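Local coordinates for extracellular haem-binding protein (Streptomyces reticuli, PDB 3FPW) that binds and degrades haem outside the cell and, as an octameric assembly, interacts with its cognate two-component sensor kinase, at residues 73-78 / 101-106; 93-98 / 122-127; 154-159 / 182-187. One frame throughout, in Å; residues are numbered along the deposited sequence.

Interaction 1 of 3, residues 73-78 / 101-106; sequences AARAAV and VTLRGD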
loop_
_atom_site.group_PDB
_atom_site.type_symbol
_atom_site.label_atom_id
_atom_site.label_comp_id
_atom_site.label_asym_id
_atom_site.label_seq_id
_atom_site.Cartn_x
_atom_site.Cartn_y
_atom_site.Cartn_z
ATOM N N ALA A 73 15.156 11.055 -25.074
ATOM C CA ALA A 73 15.143 9.610 -25.269
ATOM C C ALA A 73 13.706 9.060 -25.183
ATOM O O ALA A 73 13.273 8.235 -26.000
ATOM C CB ALA A 73 16.052 8.918 -24.229
ATOM N N ALA A 74 12.964 9.503 -24.182
ATOM C CA ALA A 74 11.599 9.029 -24.019
ATOM C C ALA A 74 10.784 9.375 -25.250
ATOM O O ALA A 74 10.056 8.541 -25.777
ATOM C CB ALA A 74 10.978 9.644 -22.776
ATOM N N ARG A 75 10.911 10.615 -25.702
ATOM C CA ARG A 75 10.161 11.075 -26.858
ATOM C C ARG A 75 10.529 10.268 -28.102
ATOM O O ARG A 75 9.664 9.958 -28.927
ATOM C CB ARG A 75 10.379 12.589 -27.055
ATOM C CG ARG A 75 9.661 13.393 -26.000
ATOM C CD ARG A 75 9.854 14.879 -26.214
ATOM N NE ARG A 75 9.066 15.346 -27.358
ATOM C CZ ARG A 75 9.479 16.274 -28.211
ATOM N NH1 ARG A 75 10.692 16.795 -28.083
ATOM N NH2 ARG A 75 8.699 16.650 -29.213
ATOM N N ALA A 76 11.801 9.912 -28.239
ATOM C CA ALA A 76 12.244 9.133 -29.405
ATOM C C ALA A 76 11.636 7.737 -29.402
ATOM O O ALA A 76 11.312 7.186 -30.441
ATOM C CB ALA A 76 13.757 9.059 -29.438
ATOM N N ALA A 77 11.479 7.159 -28.226
ATOM C CA ALA A 77 10.871 5.841 -28.126
ATOM C C ALA A 77 9.404 5.937 -28.517
ATOM O O ALA A 77 8.912 5.113 -29.277
ATOM C CB ALA A 77 11.038 5.281 -26.714
ATOM N N VAL A 78 8.700 6.950 -28.020
ATOM C CA VAL A 78 7.303 7.121 -28.416
ATOM C C VAL A 78 7.207 7.310 -29.926
ATOM O O VAL A 78 6.374 6.697 -30.595
ATOM C CB VAL A 78 6.628 8.311 -27.696
ATOM C CG1 VAL A 78 5.248 8.600 -28.317
ATOM C CG2 VAL A 78 6.496 8.016 -26.221
ATOM N N VAL A 101 11.186 10.532 -16.188
ATOM C CA VAL A 101 10.224 10.905 -17.224
ATOM C C VAL A 101 9.233 9.768 -17.415
ATOM O O VAL A 101 9.634 8.604 -17.438
ATOM C CB VAL A 101 10.918 11.127 -18.608
ATOM C CG1 VAL A 101 9.865 11.336 -19.725
ATOM C CG2 VAL A 101 11.852 12.307 -18.553
ATOM N N THR A 102 7.958 10.100 -17.553
ATOM C CA THR A 102 6.977 9.144 -18.086
ATOM C C THR A 102 6.160 9.813 -19.148
ATOM O O THR A 102 5.847 11.017 -19.058
ATOM C CB THR A 102 6.004 8.591 -17.018
ATOM O OG1 THR A 102 5.258 9.666 -16.425
ATOM C CG2 THR A 102 6.759 7.822 -15.961
ATOM N N LEU A 103 5.789 9.024 -20.160
ATOM C CA LEU A 103 4.955 9.522 -21.244
ATOM C C LEU A 103 3.961 8.424 -21.550
ATOM O O LEU A 103 4.367 7.288 -21.840
ATOM C CB LEU A 103 5.808 9.758 -22.479
ATOM C CG LEU A 103 6.933 10.789 -22.416
ATOM C CD1 LEU A 103 7.674 10.764 -23.770
ATOM C CD2 LEU A 103 6.361 12.168 -22.127
ATOM N N ARG A 104 2.672 8.736 -21.459
ATOM C CA ARG A 104 1.649 7.743 -21.771
ATOM C C ARG A 104 1.137 7.978 -23.199
ATOM O O ARG A 104 0.424 8.948 -23.452
ATOM C CB ARG A 104 0.480 7.845 -20.775
ATOM C CG ARG A 104 -0.572 6.713 -20.950
ATOM C CD ARG A 104 -1.814 6.982 -20.147
ATOM N NE ARG A 104 -1.508 7.083 -18.729
ATOM C CZ ARG A 104 -1.732 6.128 -17.832
ATOM N NH1 ARG A 104 -2.310 4.972 -18.200
ATOM N NH2 ARG A 104 -1.390 6.341 -16.558
ATOM N N GLY A 105 1.495 7.086 -24.116
ATOM C CA GLY A 105 1.025 7.200 -25.499
ATOM C C GLY A 105 -0.481 7.225 -25.673
ATOM O O GLY A 105 -1.222 6.578 -24.941
ATOM N N ASP A 106 -0.946 7.959 -26.684
ATOM C CA ASP A 106 -2.367 7.943 -27.011
ATOM C C ASP A 106 -2.795 6.511 -27.292
ATOM O O ASP A 106 -2.173 5.838 -28.104
ATOM C CB ASP A 106 -2.636 8.798 -28.258
ATOM C CG ASP A 106 -2.203 10.276 -28.097
ATOM O OD1 ASP A 106 -2.175 10.795 -26.964
ATOM O OD2 ASP A 106 -1.905 10.925 -29.125
#
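Leu-103 of the strand reaches across to the helix with one methyl group, CD1, which settles between Ala-74, Arg-75 and Val-78. Its approach is closest to Ala-74 CB, 3.6 Å from Leu-103 CD1, and the same methyl lies 3.8 Å from the backbone N of Arg-75, so it also touches the helix backbone. With CD1 anti to CA (chi2 177°), the leucine is drawn out to its full length toward the helix. Val-78 comes in one turn further along, its CG2 branch 3.9 Å from Leu-103 CD1. At the other end Val-101 lays CG1 3.7 Å from Ala-74 CB; the small alanine thus receives a methyl from each of two residues that face the same side of the strand. This part is buried, and its side-chain contacts are between apolar groups; Val-92 and Val-90 of strand 89-94 also touch Ala-74 and Val-78 respectively. The looser margin is at Arg-75, which is partly exposed: its CG passes Leu-103 CD1 at 4.0 Å, and the chain then bends at chi3 and carries the guanidinium away from the leucine, near Arg-75 of the second subunit. Strand 99-104 pairs antiparallel with a strand of that subunit, and Leu-103 also packs on Thr-71 there, so the interface continues the apolar layer. The axes of helix segment 73-78 and strand segment 101-104 approach to 8.9 Å at 23°, so that the helix lies along the strand as one layer of an alpha+beta fold, covering a face of an antiparallel sheet.

Interaction 2 of 3, residues 93-98 / 122-127; sequences VDRNGN and TAVSWN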
loop_
_atom_site.group_PDB
_atom_site.type_symbol
_atom_site.label_atom_id
_atom_site.label_comp_id
_atom_site.label_asym_id
_atom_site.label_seq_id
_atom_site.Cartn_x
_atom_site.Cartn_y
_atom_site.Cartn_z
ATOM N N VAL A 93 14.030 5.783 -15.947
ATOM C CA VAL A 93 14.267 5.648 -14.513
ATOM C C VAL A 93 15.778 5.757 -14.236
ATOM O O VAL A 93 16.609 5.129 -14.891
ATOM C CB VAL A 93 13.695 4.293 -13.979
ATOM C CG1 VAL A 93 14.077 4.071 -12.508
ATOM C CG2 VAL A 93 12.166 4.233 -14.159
ATOM N N ASP A 94 16.138 6.596 -13.278
ATOM C CA ASP A 94 17.535 6.784 -12.900
ATOM C C ASP A 94 18.086 5.537 -12.194
ATOM O O ASP A 94 17.342 4.763 -11.579
ATOM C CB ASP A 94 17.604 7.988 -11.925
ATOM C CG ASP A 94 19.012 8.553 -11.784
ATOM O OD1 ASP A 94 19.308 9.562 -12.476
ATOM O OD2 ASP A 94 19.825 7.973 -11.024
ATOM N N ARG A 95 19.397 5.389 -12.228
ATOM C CA ARG A 95 20.077 4.335 -11.487
ATOM C C ARG A 95 19.772 4.428 -9.988
ATOM O O ARG A 95 19.857 3.436 -9.248
ATOM C CB ARG A 95 21.588 4.432 -11.765
ATOM C CG ARG A 95 22.455 3.568 -10.878
ATOM C CD ARG A 95 22.284 2.068 -11.070
ATOM N NE ARG A 95 23.267 1.377 -10.214
ATOM C CZ ARG A 95 23.430 0.061 -10.191
ATOM N NH1 ARG A 95 22.688 -0.702 -10.980
ATOM N NH2 ARG A 95 24.337 -0.504 -9.382
ATOM N N ASN A 96 19.404 5.609 -9.521
ATOM C CA ASN A 96 19.063 5.715 -8.101
ATOM C C ASN A 96 17.618 5.445 -7.779
ATOM O O ASN A 96 17.279 5.342 -6.605
ATOM C CB ASN A 96 19.339 7.157 -7.589
ATOM C CG ASN A 96 18.388 8.221 -8.203
ATOM O OD1 ASN A 96 17.284 7.910 -8.683
ATOM N ND2 ASN A 96 18.811 9.482 -8.146
ATOM N N GLY A 97 16.765 5.186 -8.769
ATOM C CA GLY A 97 15.726 4.191 -8.753
ATOM C C GLY A 97 14.533 5.178 -8.932
ATOM O O GLY A 97 13.349 4.789 -8.986
ATOM N N ASN A 98 14.826 6.485 -9.062
ATOM C CA ASN A 98 13.761 7.496 -9.292
ATOM C C ASN A 98 13.298 7.581 -10.740
ATOM O O ASN A 98 14.121 7.605 -11.665
ATOM C CB ASN A 98 14.213 8.913 -8.894
ATOM C CG ASN A 98 14.396 9.076 -7.393
ATOM O OD1 ASN A 98 13.828 8.333 -6.600
ATOM N ND2 ASN A 98 15.208 10.070 -7.002
ATOM N N THR A 122 14.178 -2.184 -13.749
ATOM C CA THR A 122 14.822 -3.491 -13.738
ATOM C C THR A 122 16.085 -3.467 -14.582
ATOM O O THR A 122 17.146 -3.988 -14.178
ATOM C CB THR A 122 13.849 -4.558 -14.218
ATOM O OG1 THR A 122 12.719 -4.533 -13.337
ATOM C CG2 THR A 122 14.490 -5.931 -14.178
ATOM N N ALA A 123 15.982 -2.845 -15.754
ATOM C CA ALA A 123 17.135 -2.718 -16.636
ATOM C C ALA A 123 18.296 -1.947 -15.990
ATOM O O ALA A 123 19.473 -2.342 -16.129
ATOM C CB ALA A 123 16.732 -2.043 -17.936
ATOM N N VAL A 124 17.996 -0.851 -15.293
ATOM C CA VAL A 124 19.056 -0.040 -14.708
ATOM C C VAL A 124 19.632 -0.696 -13.458
ATOM O O VAL A 124 20.788 -0.488 -13.124
ATOM C CB VAL A 124 18.639 1.428 -14.420
ATOM C CG1 VAL A 124 17.782 1.508 -13.188
ATOM C CG2 VAL A 124 19.903 2.305 -14.248
ATOM N N SER A 125 18.826 -1.512 -12.784
ATOM C CA SER A 125 19.287 -2.230 -11.599
ATOM C C SER A 125 20.352 -3.272 -11.911
ATOM O O SER A 125 21.293 -3.442 -11.126
ATOM C CB SER A 125 18.124 -2.902 -10.882
ATOM O OG SER A 125 17.298 -1.937 -10.254
ATOM N N TRP A 126 20.195 -3.975 -13.031
ATOM C CA TRP A 126 21.156 -5.018 -13.421
ATOM C C TRP A 126 22.029 -4.624 -14.606
ATOM O O TRP A 126 22.890 -5.400 -15.035
ATOM C CB TRP A 126 20.449 -6.370 -13.671
ATOM C CG TRP A 126 20.113 -7.085 -12.393
ATOM C CD1 TRP A 126 20.929 -7.928 -11.681
ATOM C CD2 TRP A 126 18.881 -7.019 -11.667
ATOM N NE1 TRP A 126 20.282 -8.382 -10.560
ATOM C CE2 TRP A 126 19.025 -7.834 -10.522
ATOM C CE3 TRP A 126 17.675 -6.341 -11.865
ATOM C CZ2 TRP A 126 17.994 -8.011 -9.592
ATOM C CZ3 TRP A 126 16.648 -6.513 -10.926
ATOM C CH2 TRP A 126 16.825 -7.335 -9.805
ATOM N N ASN A 127 21.851 -3.401 -15.111
ATOM C CA ASN A 127 22.613 -2.941 -16.262
ATOM C C ASN A 127 22.536 -3.929 -17.424
ATOM O O ASN A 127 23.558 -4.298 -18.032
ATOM C CB ASN A 127 24.065 -2.645 -15.888
ATOM C CG ASN A 127 24.795 -1.928 -16.983
ATOM O OD1 ASN A 127 24.180 -1.236 -17.798
ATOM N ND2 ASN A 127 26.128 -2.060 -17.004
#
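The guanidinium of Arg-95 meets the end of helix 112-126 edge-on, its NH1 held by the carbonyl oxygens of Val-124 and Ser-125. The bond from Arg-95 NH1 to Val-124 O is 2.9 Å long; the oxygen sits only 5° out of the guanidinium plane, and the donor lies in the carbonyl plane, on a lone pair. A second, weak bond runs 3.1 Å from Arg-95 NH1 to Ser-125 O. NH2 bonds Gly-107 O of the third subunit, so one flat group joins helix end and interface. The bend at chi2 (66°) turns the arginine chain over Val-124. There the valine supplies the packing: CG2 is 3.4 Å from Arg-95 CA and 3.7 Å from Arg-95 CB, while CG1 lies 3.7 Å from Asp-94 O. Arg-95 belongs to the type I turn from Asp-94 to Gly-97 that links strands 89-94 and 99-104 as a beta hairpin. Two successive Asx turns stiffen it: Asp-94 OD2 accepts from Asn-96 N at 2.8 Å through its anti lone pair, and Asn-96 OD1 accepts from Asn-98 N at 2.9 Å. His-64 ND1 is hydrogen-bonded to OD1, so both carboxylate oxygens of Asp-94 have a partner. The partial negative charge at the helix C-terminus probably strengthens the hold on the arginine. A leucine in place of Arg-95 would probably leave the carbonyls of Val-124 and Ser-125, and Gly-107 of the third subunit, without their charged donor. Ser-125 turns its hydroxyl back to Phe-121 O within the helix.

Interaction 3 of 3, residues 154-159 / 182-187; sequences GGTPVT and YARAGA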
loop_
_atom_site.group_PDB
_atom_site.type_symbol
_atom_site.label_atom_id
_atom_site.label_comp_id
_atom_site.label_asym_id
_atom_site.label_seq_id
_atom_site.Cartn_x
_atom_site.Cartn_y
_atom_site.Cartn_z
ATOM N N GLY A 154 11.577 -5.239 -22.796
ATOM C CA GLY A 154 11.127 -3.898 -23.056
ATOM C C GLY A 154 11.886 -2.816 -22.308
ATOM O O GLY A 154 11.609 -1.618 -22.510
ATOM N N GLY A 155 12.804 -3.206 -21.419
ATOM C CA GLY A 155 13.657 -2.205 -20.734
ATOM C C GLY A 155 15.105 -2.349 -21.179
ATOM O O GLY A 155 15.580 -3.455 -21.392
ATOM N N THR A 156 15.800 -1.236 -21.344
ATOM C CA THR A 156 17.206 -1.283 -21.776
ATOM C C THR A 156 18.023 -0.244 -21.008
ATOM O O THR A 156 17.543 0.853 -20.764
ATOM C CB THR A 156 17.336 -1.106 -23.320
ATOM O OG1 THR A 156 18.640 -1.535 -23.731
ATOM C CG2 THR A 156 17.114 0.315 -23.744
ATOM N N PRO A 157 19.268 -0.590 -20.639
ATOM C CA PRO A 157 20.054 0.364 -19.858
ATOM C C PRO A 157 20.821 1.380 -20.694
ATOM O O PRO A 157 21.101 1.172 -21.885
ATOM C CB PRO A 157 21.048 -0.533 -19.113
ATOM C CG PRO A 157 21.277 -1.670 -20.074
ATOM C CD PRO A 157 19.914 -1.916 -20.702
ATOM N N VAL A 158 21.169 2.471 -20.036
ATOM C CA VAL A 158 22.004 3.499 -20.629
ATOM C C VAL A 158 23.127 3.716 -19.649
ATOM O O VAL A 158 22.900 3.769 -18.427
ATOM C CB VAL A 158 21.219 4.811 -20.825
ATOM C CG1 VAL A 158 22.148 5.945 -21.202
ATOM C CG2 VAL A 158 20.097 4.630 -21.891
ATOM N N THR A 159 24.350 3.818 -20.160
ATOM C CA THR A 159 25.487 3.952 -19.274
ATOM C C THR A 159 26.218 5.259 -19.472
ATOM O O THR A 159 25.966 5.995 -20.422
ATOM C CB THR A 159 26.530 2.827 -19.489
ATOM O OG1 THR A 159 26.999 2.886 -20.842
ATOM C CG2 THR A 159 25.923 1.447 -19.205
ATOM N N TYR A 182 11.566 -0.388 -29.414
ATOM C CA TYR A 182 11.302 1.044 -29.263
ATOM C C TYR A 182 12.130 1.658 -28.132
ATOM O O TYR A 182 12.554 2.820 -28.223
ATOM C CB TYR A 182 9.816 1.290 -29.021
ATOM C CG TYR A 182 8.946 0.692 -30.108
ATOM C CD1 TYR A 182 9.286 0.837 -31.445
ATOM C CD2 TYR A 182 7.783 0.025 -29.797
ATOM C CE1 TYR A 182 8.502 0.300 -32.442
ATOM C CE2 TYR A 182 6.988 -0.519 -30.777
ATOM C CZ TYR A 182 7.353 -0.372 -32.107
ATOM O OH TYR A 182 6.568 -0.904 -33.113
ATOM N N ALA A 183 12.382 0.885 -27.080
ATOM C CA ALA A 183 13.268 1.341 -26.005
ATOM C C ALA A 183 14.667 1.619 -26.565
ATOM O O ALA A 183 15.262 2.633 -26.272
ATOM C CB ALA A 183 13.349 0.306 -24.859
ATOM N N ARG A 184 15.180 0.702 -27.383
ATOM C CA ARG A 184 16.478 0.897 -28.002
ATOM C C ARG A 184 16.486 2.110 -28.924
ATOM O O ARG A 184 17.506 2.788 -29.037
ATOM C CB ARG A 184 16.896 -0.350 -28.792
ATOM C CG ARG A 184 17.298 -1.545 -27.914
ATOM C CD ARG A 184 17.997 -2.614 -28.756
ATOM N NE ARG A 184 17.179 -3.061 -29.879
ATOM C CZ ARG A 184 16.294 -4.054 -29.803
ATOM N NH1 ARG A 184 16.119 -4.705 -28.667
ATOM N NH2 ARG A 184 15.594 -4.415 -30.875
ATOM N N ALA A 185 15.374 2.372 -29.609
ATOM C CA ALA A 185 15.265 3.555 -30.462
ATOM C C ALA A 185 15.354 4.840 -29.648
ATOM O O ALA A 185 15.927 5.835 -30.093
ATOM C CB ALA A 185 13.957 3.521 -31.253
ATOM N N GLY A 186 14.780 4.817 -28.445
ATOM C CA GLY A 186 14.919 5.945 -27.531
ATOM C C GLY A 186 16.351 6.121 -27.044
ATOM O O GLY A 186 16.894 7.221 -27.071
ATOM N N ALA A 187 16.992 5.039 -26.617
ATOM C CA ALA A 187 18.382 5.134 -26.187
ATOM C C ALA A 187 19.310 5.612 -27.298
ATOM O O ALA A 187 20.300 6.302 -27.036
ATOM C CB ALA A 187 18.869 3.802 -25.671
#
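Strand 155-160, the outermost strand on its side of the sheet within the chain, is covered here by the C-terminal helix 176-187; the axes of strand segment 155-159 and helix segment 182-187 run 20° from parallel and approach to 7.8 Å. Gly-154, just before the strand, and Thr-156 and Val-158 on it touch the helix. Gly-154 brings its carbonyl O to 3.5 Å from Ala-183 CB, and its N is bonded to Glu-180 one turn earlier in the helix. Thr-156 is the middle contact: with OG1 anti to the backbone N (chi1 -164°), CG2 falls between N and the carbonyl carbon and lies 3.9 Å from both Ala-183 CB and Ala-183 O. Arg-184 CG passes Thr-156 OG1 loosely, at 4.4 Å. Further on, Val-158 CG2 rests 4.1 Å from Ala-187 CB, with Ile-168 of the next strand touching both. Small residues on the helix allow the backbones to come close, and the packing rests on van der Waals contact. Val-158 and Thr-159 also pair in parallel with a strand of the fourth subunit, so another chain extends the edge of this helix-covered antiparallel sheet.

All three contacts are mostly buried and reach the same four-stranded sheet. Interactions 1 and 3 cover one face near its two outermost strands, each with an almost parallel helix; interaction 1 is apolar, whereas interaction 3 mixes backbone oxygens and a threonine methyl with its alanines. Their helices also touch each other, Ala-77 CB lying 3.3 Å from Tyr-182 O. Interaction 2 differs in place and means: a hairpin turn meets a helix end, and a charged side chain bonds to carbonyls. Its helix nevertheless reaches strand 155-160, where Ala-123 CB packs 3.6 Å from Thr-156 N. Interactions 1 and 2 share one hairpin; each contact adjoins at least one neighbouring subunit, and interactions 2 and 3 both touch the fourth.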